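PDB 1FKM: GTPase-activating protein GYP1 from Saccharomyces cerevisiae, which stimulates GTP hydrolysis by Ypt/Rab-type GTPases such as YPT1 and YPT7, supplying arginine and glutamine fingers in trans, and so negatively regulates them at the Golgi and vacuole. Local coordinates for residues Lys66-Arg69 with Asp70-His74; Tyr148-Pro151 with Ser152-Asp155; Tyr219-Phe222 with Gln223-Val227; Leu324-Phe327 with His328-Cys332; Lys361-Glu365 with Thr366-Met370. One frame throughout, in Å; residues are numbered along the deposited sequence. Where two conformers were deposited one is given.

Contact 1 (Lys66-Arg69 with Asp70-His74)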
# COMPACT_ATOMS: atom_id res chain seq x y z
N LYS A 66 -9.25 21.32 -1.21
CA LYS A 66 -10.19 22.18 -0.51
C LYS A 66 -11.30 21.30 0.10
O LYS A 66 -11.77 21.56 1.21
CB LYS A 66 -10.81 23.19 -1.47
CG LYS A 66 -11.81 24.14 -0.82
CD LYS A 66 -12.39 25.11 -1.84
CE LYS A 66 -13.42 26.03 -1.20
NZ LYS A 66 -14.58 25.26 -0.66
N GLU A 67 -11.70 20.27 -0.63
CA GLU A 67 -12.75 19.36 -0.16
C GLU A 67 -12.28 18.61 1.10
O GLU A 67 -13.05 18.40 2.03
CB GLU A 67 -13.10 18.34 -1.24
CG GLU A 67 -14.41 17.61 -0.99
CD GLU A 67 -14.67 16.50 -2.00
OE1 GLU A 67 -14.19 16.60 -3.14
OE2 GLU A 67 -15.38 15.53 -1.64
N TYR A 68 -11.01 18.20 1.10
CA TYR A 68 -10.45 17.51 2.25
C TYR A 68 -10.58 18.41 3.48
O TYR A 68 -11.09 18.01 4.52
CB TYR A 68 -8.97 17.20 2.01
CG TYR A 68 -8.26 16.66 3.23
CD1 TYR A 68 -8.50 15.36 3.68
CD2 TYR A 68 -7.37 17.46 3.95
CE1 TYR A 68 -7.87 14.86 4.81
CE2 TYR A 68 -6.73 16.96 5.10
CZ TYR A 68 -6.99 15.67 5.52
OH TYR A 68 -6.40 15.17 6.65
N ARG A 69 -10.11 19.65 3.32
CA ARG A 69 -10.15 20.65 4.39
C ARG A 69 -11.57 20.88 4.91
O ARG A 69 -11.81 20.85 6.11
CB ARG A 69 -9.57 21.97 3.89
CG ARG A 69 -8.05 21.98 3.67
CD ARG A 69 -7.59 23.34 3.16
NE ARG A 69 -6.14 23.50 3.19
CZ ARG A 69 -5.29 22.91 2.35
NH1 ARG A 69 -5.74 22.11 1.40
NH2 ARG A 69 -3.99 23.13 2.47
N ASP A 70 -12.50 21.12 3.99
CA ASP A 70 -13.89 21.36 4.36
C ASP A 70 -14.50 20.16 5.08
O ASP A 70 -15.20 20.32 6.08
CB ASP A 70 -14.74 21.69 3.13
CG ASP A 70 -14.30 22.96 2.43
OD1 ASP A 70 -13.72 23.84 3.10
OD2 ASP A 70 -14.54 23.08 1.21
N SER A 71 -14.23 18.97 4.57
CA SER A 71 -14.76 17.75 5.18
C SER A 71 -14.25 17.58 6.60
O SER A 71 -14.99 17.20 7.50
CB SER A 71 -14.36 16.53 4.34
OG SER A 71 -14.94 16.59 3.05
N LEU A 72 -12.97 17.86 6.80
CA LEU A 72 -12.36 17.73 8.12
C LEU A 72 -12.93 18.79 9.06
O LEU A 72 -13.21 18.52 10.22
CB LEU A 72 -10.84 17.87 8.01
CG LEU A 72 -10.00 17.04 8.98
CD1 LEU A 72 -10.37 15.56 8.86
CD2 LEU A 72 -8.53 17.25 8.66
N LYS A 73 -13.11 20.00 8.53
CA LYS A 73 -13.65 21.10 9.32
C LYS A 73 -15.08 20.76 9.74
O LYS A 73 -15.48 21.00 10.88
CB LYS A 73 -13.65 22.38 8.49
CG LYS A 73 -14.11 23.62 9.24
CD LYS A 73 -14.28 24.80 8.30
CE LYS A 73 -12.99 25.12 7.56
NZ LYS A 73 -13.17 26.24 6.59
N HIS A 74 -15.84 20.19 8.81
CA HIS A 74 -17.22 19.81 9.06
C HIS A 74 -17.32 18.66 10.07
O HIS A 74 -18.24 18.63 10.88
CB HIS A 74 -17.89 19.40 7.74
CG HIS A 74 -19.32 18.98 7.89
ND1 HIS A 74 -20.31 19.85 8.29
CD2 HIS A 74 -19.92 17.79 7.68
CE1 HIS A 74 -21.47 19.21 8.31
NE2 HIS A 74 -21.26 17.96 7.94
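Lys66 reaches Asp70 because its chain runs extended from CB to CE and turns only at the last torsion (chi4 -62°), which bends NZ toward the carboxylate one turn on. Asp70 answers with CG beside its own backbone N (chi1 -62°), and the salt bridge closes at 2.9 Å between Lys66 NZ and Asp70 OD2. The syn lone pair of OD2 receives the ammonium group. On the same turn Asp70 N donates to Lys66 O. Ser71 doubles a bond of this kind: its OG lies 2.8 Å from Glu67 O and its backbone N 2.9 Å from that same oxygen, the two donors coming from opposite faces of the carbonyl plane. OG stands 36° out of that plane, so the hydroxyl does not use a lone-pair direction. These are i to i+4 pairings near the C-terminal end of helix 57-74 in the Rab-GAP (TBC) domain, where a surface salt bridge and a carbonyl-bound serine decorate successive positions. On the buried side Tyr68 and Leu72 lie alongside each other, pointing the same way. Leu72 CD2 packs obliquely against the phenol end of the ring, 3.8 Å from Tyr68 CZ and 3.6 Å from Tyr68 OH. That hydroxyl is hydrogen-bonded to Glu175, while the guanidinium group of Arg69 forms a salt bridge with Asp173, so both polar ends turn to helix 168-186. Tyr68 and Leu72 also pack on Arg115 of helix 107-123, and Ser71 OG is hydrogen-bonded to Arg123.

Contact 2 (Tyr148-Pro151 with Ser152-Asp155)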
# COMPACT_ATOMS: atom_id res chain seq x y z
N TYR A 148 8.27 16.80 -1.59
CA TYR A 148 8.57 18.07 -0.91
C TYR A 148 10.03 18.22 -0.49
O TYR A 148 10.42 19.24 0.09
CB TYR A 148 7.66 18.24 0.31
CG TYR A 148 6.21 18.38 -0.05
CD1 TYR A 148 5.65 19.63 -0.33
CD2 TYR A 148 5.39 17.26 -0.16
CE1 TYR A 148 4.32 19.76 -0.71
CE2 TYR A 148 4.05 17.38 -0.53
CZ TYR A 148 3.53 18.63 -0.80
OH TYR A 148 2.21 18.75 -1.18
N LEU A 149 10.83 17.20 -0.76
CA LEU A 149 12.25 17.20 -0.43
C LEU A 149 13.06 17.37 -1.70
O LEU A 149 12.57 17.09 -2.79
CB LEU A 149 12.66 15.86 0.20
CG LEU A 149 12.30 15.54 1.64
CD1 LEU A 149 12.60 14.08 1.93
CD2 LEU A 149 13.09 16.44 2.57
N PRO A 150 14.31 17.85 -1.58
CA PRO A 150 15.14 18.02 -2.77
C PRO A 150 15.35 16.59 -3.29
O PRO A 150 15.49 15.66 -2.49
CB PRO A 150 16.43 18.62 -2.22
CG PRO A 150 15.96 19.39 -1.01
CD PRO A 150 14.97 18.43 -0.39
N PRO A 151 15.37 16.39 -4.61
CA PRO A 151 15.57 15.04 -5.15
C PRO A 151 16.75 14.31 -4.52
O PRO A 151 16.70 13.10 -4.29
CB PRO A 151 15.77 15.29 -6.64
CG PRO A 151 14.89 16.48 -6.89
CD PRO A 151 15.20 17.37 -5.71
N SER A 152 17.81 15.05 -4.23
CA SER A 152 19.02 14.47 -3.64
C SER A 152 18.86 14.03 -2.19
O SER A 152 19.77 13.43 -1.62
CB SER A 152 20.18 15.46 -3.77
OG SER A 152 19.79 16.77 -3.37
N GLN A 153 17.71 14.31 -1.59
CA GLN A 153 17.48 13.93 -0.19
C GLN A 153 16.32 12.95 0.01
O GLN A 153 15.93 12.68 1.13
CB GLN A 153 17.25 15.17 0.67
CG GLN A 153 18.46 16.07 0.82
CD GLN A 153 18.18 17.29 1.68
OE1 GLN A 153 17.63 17.18 2.77
NE2 GLN A 153 18.57 18.46 1.19
N ILE A 154 15.78 12.43 -1.09
CA ILE A 154 14.66 11.50 -1.00
C ILE A 154 14.95 10.27 -0.15
O ILE A 154 14.07 9.76 0.54
CB ILE A 154 14.21 11.05 -2.42
CG1 ILE A 154 13.57 12.24 -3.14
CG2 ILE A 154 13.23 9.90 -2.33
CD1 ILE A 154 13.14 11.95 -4.56
N ASP A 155 16.19 9.80 -0.17
CA ASP A 155 16.57 8.63 0.61
C ASP A 155 16.50 8.85 2.11
O ASP A 155 16.60 7.90 2.89
CB ASP A 155 17.98 8.17 0.22
CG ASP A 155 18.06 7.68 -1.21
OD1 ASP A 155 17.02 7.65 -1.90
OD2 ASP A 155 19.17 7.31 -1.65
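One face of the flat Gln153 carboxamide rests on the CG-CD side of the Pro150 ring. NE2 of Gln153 comes 3.5 Å from Pro150 CG, and the amide carbon CD of Gln153 lies 4.0 Å from Pro150 CD, a van der Waals contact of an amide with a saturated ring. The backbone beneath is a type I turn, Pro150 to Gln153, that forms the first turn of a short 3-10 segment in the loop between helices 133-145 and 168-186 of the TBC domain. Pro151 occupies the second position of the turn, where its ring-restricted phi (-49°) suits the bend. Gln153 N donates to Pro150 O at 2.7 Å with a fairly straight N-H, although the donor stands well above the carbonyl plane. The next closure is weak: Ile154 N is 3.4 Å from Pro151 O. Ile154 folds back over that step, its CG1 also 3.4 Å from Pro151 O and its CD1 reaching Pro151 CA. Ser152 holds OG between its backbone N and carbonyl carbon (chi1 47°), which brings the hydroxyl up to Pro150 CB at 4.0 Å. On the buried side Leu149 packs on Tyr165 and Ile154 on Thr146. Leu149 also points one methyl at the turn: its CD1 lies 3.7 Å from Gln153 O.

Contact 3 (Tyr219-Phe222 with Gln223-Val227)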
# COMPACT_ATOMS: atom_id res chain seq x y z
N TYR A 219 0.47 -28.40 1.04
CA TYR A 219 -0.87 -28.29 1.59
C TYR A 219 -1.11 -29.44 2.58
O TYR A 219 -1.60 -29.22 3.68
CB TYR A 219 -1.90 -28.37 0.47
CG TYR A 219 -3.31 -28.09 0.93
CD1 TYR A 219 -3.79 -26.79 1.04
CD2 TYR A 219 -4.17 -29.14 1.27
CE1 TYR A 219 -5.09 -26.53 1.48
CE2 TYR A 219 -5.47 -28.90 1.72
CZ TYR A 219 -5.92 -27.59 1.82
OH TYR A 219 -7.20 -27.34 2.25
N ASN A 220 -0.77 -30.65 2.16
CA ASN A 220 -0.94 -31.83 3.00
C ASN A 220 -0.06 -31.75 4.25
O ASN A 220 -0.46 -32.20 5.33
CB ASN A 220 -0.61 -33.10 2.21
CG ASN A 220 -1.60 -33.37 1.08
OD1 ASN A 220 -1.31 -34.13 0.16
ND2 ASN A 220 -2.76 -32.73 1.15
N HIS A 221 1.13 -31.18 4.12
CA HIS A 221 2.01 -31.05 5.28
C HIS A 221 1.37 -30.13 6.30
O HIS A 221 1.40 -30.40 7.50
CB HIS A 221 3.37 -30.48 4.86
CG HIS A 221 4.32 -30.28 6.01
ND1 HIS A 221 4.91 -31.33 6.68
CD2 HIS A 221 4.76 -29.16 6.61
CE1 HIS A 221 5.68 -30.86 7.64
NE2 HIS A 221 5.61 -29.54 7.63
N PHE A 222 0.78 -29.03 5.83
CA PHE A 222 0.11 -28.08 6.71
C PHE A 222 -1.01 -28.79 7.47
O PHE A 222 -1.18 -28.59 8.67
CB PHE A 222 -0.48 -26.92 5.91
CG PHE A 222 0.52 -25.85 5.54
CD1 PHE A 222 1.85 -25.94 5.93
CD2 PHE A 222 0.10 -24.73 4.82
CE1 PHE A 222 2.76 -24.93 5.60
CE2 PHE A 222 1.00 -23.72 4.49
CZ PHE A 222 2.33 -23.82 4.88
N GLN A 223 -1.78 -29.61 6.76
CA GLN A 223 -2.87 -30.34 7.40
C GLN A 223 -2.33 -31.25 8.51
O GLN A 223 -2.86 -31.26 9.61
CB GLN A 223 -3.64 -31.18 6.38
CG GLN A 223 -4.64 -30.39 5.56
CD GLN A 223 -5.67 -29.68 6.42
OE1 GLN A 223 -5.36 -28.70 7.11
NE2 GLN A 223 -6.91 -30.17 6.40
N ASN A 224 -1.28 -32.00 8.21
CA ASN A 224 -0.70 -32.90 9.20
C ASN A 224 -0.15 -32.16 10.41
O ASN A 224 -0.19 -32.67 11.52
CB ASN A 224 0.40 -33.76 8.56
CG ASN A 224 -0.16 -34.92 7.75
OD1 ASN A 224 -0.83 -34.73 6.74
ND2 ASN A 224 0.12 -36.13 8.20
N GLU A 225 0.36 -30.95 10.19
CA GLU A 225 0.92 -30.15 11.27
C GLU A 225 -0.09 -29.15 11.84
O GLU A 225 0.26 -28.30 12.66
CB GLU A 225 2.16 -29.39 10.78
CG GLU A 225 3.32 -30.28 10.37
CD GLU A 225 3.77 -31.21 11.49
OE1 GLU A 225 3.91 -30.73 12.63
OE2 GLU A 225 3.99 -32.41 11.21
N HIS A 226 -1.33 -29.28 11.39
CA HIS A 226 -2.44 -28.41 11.78
C HIS A 226 -2.15 -26.91 11.62
O HIS A 226 -2.48 -26.10 12.48
CB HIS A 226 -2.95 -28.71 13.21
CG HIS A 226 -1.91 -28.57 14.28
ND1 HIS A 226 -0.94 -29.52 14.51
CD2 HIS A 226 -1.71 -27.60 15.20
CE1 HIS A 226 -0.19 -29.15 15.52
NE2 HIS A 226 -0.63 -27.98 15.96
N VAL A 227 -1.53 -26.57 10.49
CA VAL A 227 -1.22 -25.18 10.18
C VAL A 227 -2.41 -24.67 9.36
O VAL A 227 -2.72 -25.22 8.31
CB VAL A 227 0.07 -25.04 9.32
CG1 VAL A 227 0.19 -23.61 8.78
CG2 VAL A 227 1.29 -25.38 10.17
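Val227 sets a methyl squarely over the Phe222 ring: CG1 stands 4.0 Å from the ring centroid, only 11° off the normal, in a CH-pi contact above the centre of the face. Val227 CB adds to it at 3.9 Å from Phe222 CG. A second CH-pi contact lies on another side of the chain, where Glu225 CG covers one face of the His221 imidazole. There the carbon is displaced toward the rim, 3.6 Å from His221 NE2. Glu225 gets there because its CG turns back beside the backbone N (chi1 -64°), and the chain bends again at the next bond. The backbone puts both pairs in place by a Schellman motif that ends helix 216-224 in the TBC domain. His226, with positive phi, is the C-prime residue; Val227 N donates to Phe222 O at 2.7 Å, and His226 N to Gln223 O at 3.1 Å. Reversing the chain there swings Val227 back over the last turn, giving the apolar contact across the cap that often accompanies this motif. The preceding closure, Glu225 N to His221 O at 2.9 Å, holds the carboxylate-bearing residue beside the imidazole. Farther out, Phe229 meets Phe222 edge-to-face, Thr351 of helix 348-355 touches both Phe222 and Val227, and Met346 O receives a hydrogen bond from His221 NE2, which probably limits how the imidazole can turn.

Contact 4 (Leu324-Phe327 with His328-Cys332)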
# COMPACT_ATOMS: atom_id res chain seq x y z
N LEU A 324 -7.08 -6.06 -7.77
CA LEU A 324 -6.10 -5.98 -6.69
C LEU A 324 -6.09 -7.26 -5.87
O LEU A 324 -5.03 -7.86 -5.66
CB LEU A 324 -6.39 -4.77 -5.78
CG LEU A 324 -5.49 -4.62 -4.55
CD1 LEU A 324 -4.02 -4.67 -4.95
CD2 LEU A 324 -5.81 -3.31 -3.85
N ASN A 325 -7.26 -7.69 -5.40
CA ASN A 325 -7.35 -8.91 -4.61
C ASN A 325 -6.81 -10.13 -5.36
O ASN A 325 -6.07 -10.94 -4.81
CB ASN A 325 -8.81 -9.17 -4.20
CG ASN A 325 -9.15 -8.59 -2.83
OD1 ASN A 325 -10.31 -8.52 -2.45
ND2 ASN A 325 -8.13 -8.20 -2.08
N GLU A 326 -7.18 -10.25 -6.63
CA GLU A 326 -6.74 -11.36 -7.46
C GLU A 326 -5.22 -11.39 -7.58
O GLU A 326 -4.59 -12.40 -7.27
CB GLU A 326 -7.37 -11.25 -8.85
CG GLU A 326 -6.91 -12.32 -9.83
CD GLU A 326 -7.49 -12.12 -11.22
OE1 GLU A 326 -8.33 -11.21 -11.39
OE2 GLU A 326 -7.11 -12.88 -12.14
N PHE A 327 -4.63 -10.29 -8.03
CA PHE A 327 -3.18 -10.25 -8.18
C PHE A 327 -2.47 -10.51 -6.86
O PHE A 327 -1.45 -11.21 -6.82
CB PHE A 327 -2.73 -8.90 -8.74
CG PHE A 327 -1.26 -8.85 -9.06
CD1 PHE A 327 -0.71 -9.74 -9.99
CD2 PHE A 327 -0.43 -7.94 -8.42
CE1 PHE A 327 0.66 -9.72 -10.28
CE2 PHE A 327 0.94 -7.91 -8.70
CZ PHE A 327 1.49 -8.80 -9.63
N HIS A 328 -3.00 -9.96 -5.77
CA HIS A 328 -2.37 -10.14 -4.47
C HIS A 328 -2.35 -11.60 -4.04
O HIS A 328 -1.39 -12.06 -3.43
CB HIS A 328 -3.07 -9.30 -3.39
CG HIS A 328 -2.35 -9.29 -2.08
ND1 HIS A 328 -1.05 -8.84 -1.96
CD2 HIS A 328 -2.72 -9.70 -0.85
CE1 HIS A 328 -0.65 -8.98 -0.71
NE2 HIS A 328 -1.65 -9.50 -0.01
N VAL A 329 -3.42 -12.33 -4.35
CA VAL A 329 -3.49 -13.74 -3.99
C VAL A 329 -2.38 -14.52 -4.69
O VAL A 329 -1.77 -15.41 -4.09
CB VAL A 329 -4.85 -14.36 -4.36
CG1 VAL A 329 -4.80 -15.88 -4.22
CG2 VAL A 329 -5.93 -13.80 -3.44
N PHE A 330 -2.11 -14.20 -5.95
CA PHE A 330 -1.04 -14.89 -6.66
C PHE A 330 0.34 -14.53 -6.14
O PHE A 330 1.24 -15.38 -6.10
CB PHE A 330 -1.15 -14.63 -8.17
CG PHE A 330 -2.24 -15.42 -8.83
CD1 PHE A 330 -2.03 -16.75 -9.17
CD2 PHE A 330 -3.50 -14.86 -9.05
CE1 PHE A 330 -3.06 -17.52 -9.72
CE2 PHE A 330 -4.53 -15.61 -9.60
CZ PHE A 330 -4.31 -16.95 -9.94
N VAL A 331 0.52 -13.27 -5.73
CA VAL A 331 1.80 -12.84 -5.17
C VAL A 331 2.01 -13.61 -3.85
O VAL A 331 3.12 -14.06 -3.56
CB VAL A 331 1.81 -11.32 -4.88
CG1 VAL A 331 3.06 -10.93 -4.10
CG2 VAL A 331 1.76 -10.55 -6.19
N CYS A 332 0.94 -13.75 -3.06
CA CYS A 332 1.04 -14.47 -1.80
C CYS A 332 1.36 -15.94 -2.02
O CYS A 332 2.12 -16.54 -1.27
CB CYS A 332 -0.26 -14.34 -1.00
SG CYS A 332 -0.49 -12.72 -0.23
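Helix 324-338 follows closely on the unmodelled residues 263-322 in this all-helical domain, and its first turns, largely buried, carry this contact. Phe327 and Val331 make one apolar ridge on it. Val331 CG2 sits over a face of the Phe327 ring, offset to the rim and nearest the ring at Phe327 CE2, 3.7 Å; the CH-pi distance to the ring centroid is 4.0 Å. Phe327 swings its ring to the carbonyl side of its own backbone (chi1 -174°), and Val331 places CG2 beside its backbone N, so methyl and ring meet one turn apart. Along the backbone of the same turn, Val331 N bonds to Phe327 O in the carbonyl plane. A different side carries Phe330, whose ring edge faces a carbonyl: Phe330 CD2 is 3.2 Å from Glu326 O. That oxygen is only loosely held by the backbone, with weak bonds from Phe330 N at 3.3 Å and from Val329 N at 3.1 Å. The Glu326 side chain runs alongside the ring, CG 4.1 Å from Phe330 CE2. Replacing Phe330 by alanine removes the ring edge from Glu326 O, and a gap would probably open beside Glu326 CG, Leu210 and Trp378. Asn325 bonds to Asn192, and His328 uses both ring nitrogens, one to Tyr257 OH and one to Trp236 O. The helix is thus wedged between helix 198-214, on the Val329 and Phe330 side, helix 247-261, against Leu324, Phe327 and Val331, and helix 365-382, against Glu326, Phe327, Phe330 and Val331.

Contact 5 (Lys361-Glu365 with Thr366-Met370)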
# COMPACT_ATOMS: atom_id res chain seq x y z
N LYS A 361 14.65 -9.48 4.86
CA LYS A 361 15.40 -8.30 5.27
C LYS A 361 16.37 -7.78 4.22
O LYS A 361 16.47 -6.56 4.00
CB LYS A 361 16.16 -8.60 6.56
CG LYS A 361 16.87 -7.41 7.17
CD LYS A 361 17.40 -7.74 8.57
CE LYS A 361 16.27 -7.95 9.58
NZ LYS A 361 15.39 -9.12 9.27
N ASP A 362 17.08 -8.68 3.55
CA ASP A 362 18.05 -8.29 2.55
C ASP A 362 17.60 -8.46 1.11
O ASP A 362 18.43 -8.49 0.20
CB ASP A 362 19.37 -9.05 2.77
CG ASP A 362 20.00 -8.74 4.11
OD1 ASP A 362 20.18 -7.54 4.42
OD2 ASP A 362 20.33 -9.68 4.85
N TRP A 363 16.29 -8.58 0.89
CA TRP A 363 15.79 -8.73 -0.47
C TRP A 363 16.16 -7.50 -1.30
O TRP A 363 16.14 -6.37 -0.81
CB TRP A 363 14.27 -8.91 -0.47
CG TRP A 363 13.83 -10.35 -0.44
CD1 TRP A 363 14.44 -11.38 0.21
CD2 TRP A 363 12.66 -10.90 -1.06
NE1 TRP A 363 13.73 -12.54 0.04
CE2 TRP A 363 12.63 -12.27 -0.74
CE3 TRP A 363 11.64 -10.36 -1.85
CZ2 TRP A 363 11.61 -13.13 -1.18
CZ3 TRP A 363 10.62 -11.21 -2.30
CH2 TRP A 363 10.62 -12.58 -1.96
N THR A 364 16.51 -7.74 -2.56
CA THR A 364 16.88 -6.67 -3.47
C THR A 364 15.83 -6.51 -4.57
O THR A 364 14.82 -7.21 -4.59
CB THR A 364 18.23 -6.95 -4.15
OG1 THR A 364 18.14 -8.17 -4.89
CG2 THR A 364 19.34 -7.05 -3.12
N GLU A 365 16.10 -5.59 -5.49
CA GLU A 365 15.23 -5.33 -6.62
C GLU A 365 15.02 -6.61 -7.41
O GLU A 365 13.92 -6.90 -7.89
CB GLU A 365 15.86 -4.26 -7.52
CG GLU A 365 15.23 -4.11 -8.90
CD GLU A 365 13.77 -3.73 -8.85
OE1 GLU A 365 13.43 -2.79 -8.09
OE2 GLU A 365 12.96 -4.35 -9.57
N THR A 366 16.09 -7.40 -7.53
CA THR A 366 16.04 -8.66 -8.27
C THR A 366 15.07 -9.65 -7.64
O THR A 366 14.30 -10.32 -8.34
CB THR A 366 17.43 -9.31 -8.35
OG1 THR A 366 18.37 -8.35 -8.85
CG2 THR A 366 17.40 -10.51 -9.27
N ASP A 367 15.13 -9.76 -6.32
CA ASP A 367 14.27 -10.68 -5.58
C ASP A 367 12.78 -10.32 -5.71
O ASP A 367 11.94 -11.19 -5.93
CB ASP A 367 14.65 -10.67 -4.09
CG ASP A 367 16.11 -11.06 -3.86
OD1 ASP A 367 16.60 -11.98 -4.55
OD2 ASP A 367 16.75 -10.45 -2.98
N ILE A 368 12.49 -9.03 -5.58
CA ILE A 368 11.12 -8.53 -5.66
C ILE A 368 10.57 -8.66 -7.08
O ILE A 368 9.42 -9.07 -7.28
CB ILE A 368 11.05 -7.04 -5.28
CG1 ILE A 368 11.83 -6.80 -3.99
CG2 ILE A 368 9.61 -6.60 -5.11
CD1 ILE A 368 12.10 -5.34 -3.71
N GLU A 369 11.40 -8.32 -8.05
CA GLU A 369 11.01 -8.36 -9.46
C GLU A 369 10.71 -9.81 -9.87
O GLU A 369 9.80 -10.07 -10.66
CB GLU A 369 12.14 -7.78 -10.32
CG GLU A 369 11.79 -7.49 -11.77
CD GLU A 369 11.64 -8.74 -12.61
OE1 GLU A 369 12.41 -9.69 -12.40
OE2 GLU A 369 10.75 -8.76 -13.49
N MSE A 370 11.47 -10.75 -9.31
CA MSE A 370 11.27 -12.17 -9.62
C MSE A 370 9.92 -12.66 -9.09
O MSE A 370 9.20 -13.39 -9.78
CB MSE A 370 12.40 -13.00 -9.01
CG MSE A 370 12.37 -14.48 -9.39
SE MSE A 370 13.88 -15.47 -8.69
CE MSE A 370 15.30 -14.34 -9.38
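Asp367 lays its CB over one face of the Trp363 indole, 3.6 Å from Trp363 CD2 and displaced toward the rim, a CH-pi contact. The pair stands at the start of helix 365-382, where Thr364 is the N-cap and Asp367, at the third helical residue, takes the N-cap backbone N-H, the one half of a capping box that its side chain can make. From CB the aspartate chain turns its CG beside its own backbone N (chi1 -59°), back toward the helix start, and CG passes 3.6 Å from Thr364 N. At the tip OD2 accepts the Thr364 backbone N-H at 2.8 Å, on the anti side of the carboxylate and 32° out of its plane; the Thr364 hydroxyl adds a weak bond from OG1 at 3.3 Å. The same OD2 lies 3.2 Å from Trp363 CA. The negative charge beside the helix N-terminus would be favoured by the helix dipole. The Trp363 ring also meets Phe245, and Glu365 forms a salt bridge with Arg252 of helix 247-261. With a glycine in place of Trp363 the indole is gone, and Asp367 CB and the Phe245 ring would probably lose their shared partner, leaving a gap beside the first helical turn. That turn closes with Ile368 N bonding to Thr364 O at 3.1 Å. Beyond the CB contact, the indole continues along the aspartate backbone, where Trp363 CZ3 comes 3.9 Å from Asp367 O.

Overall arrangement
The five contacts follow one another along the chain without touching. Contacts 1, 2 and 3 all belong to the TBC domain, yet contacts 1 and 3 are on opposite sides of the chain's centre, about 51 Å apart between centres. Contact 4 is the most central, about 13 Å from the chain's centre. Contact 5 is its nearest companion: their nearest atoms are about 7 Å apart, and helix 365-382, which begins at contact 5, packs farther along against contact 4. Helix 168-186 receives side chains from both contact 1 and contact 2, whose nearest atoms are about 8 Å apart. All five lie away from the arginine finger Arg96 and the glutamine finger Gln131.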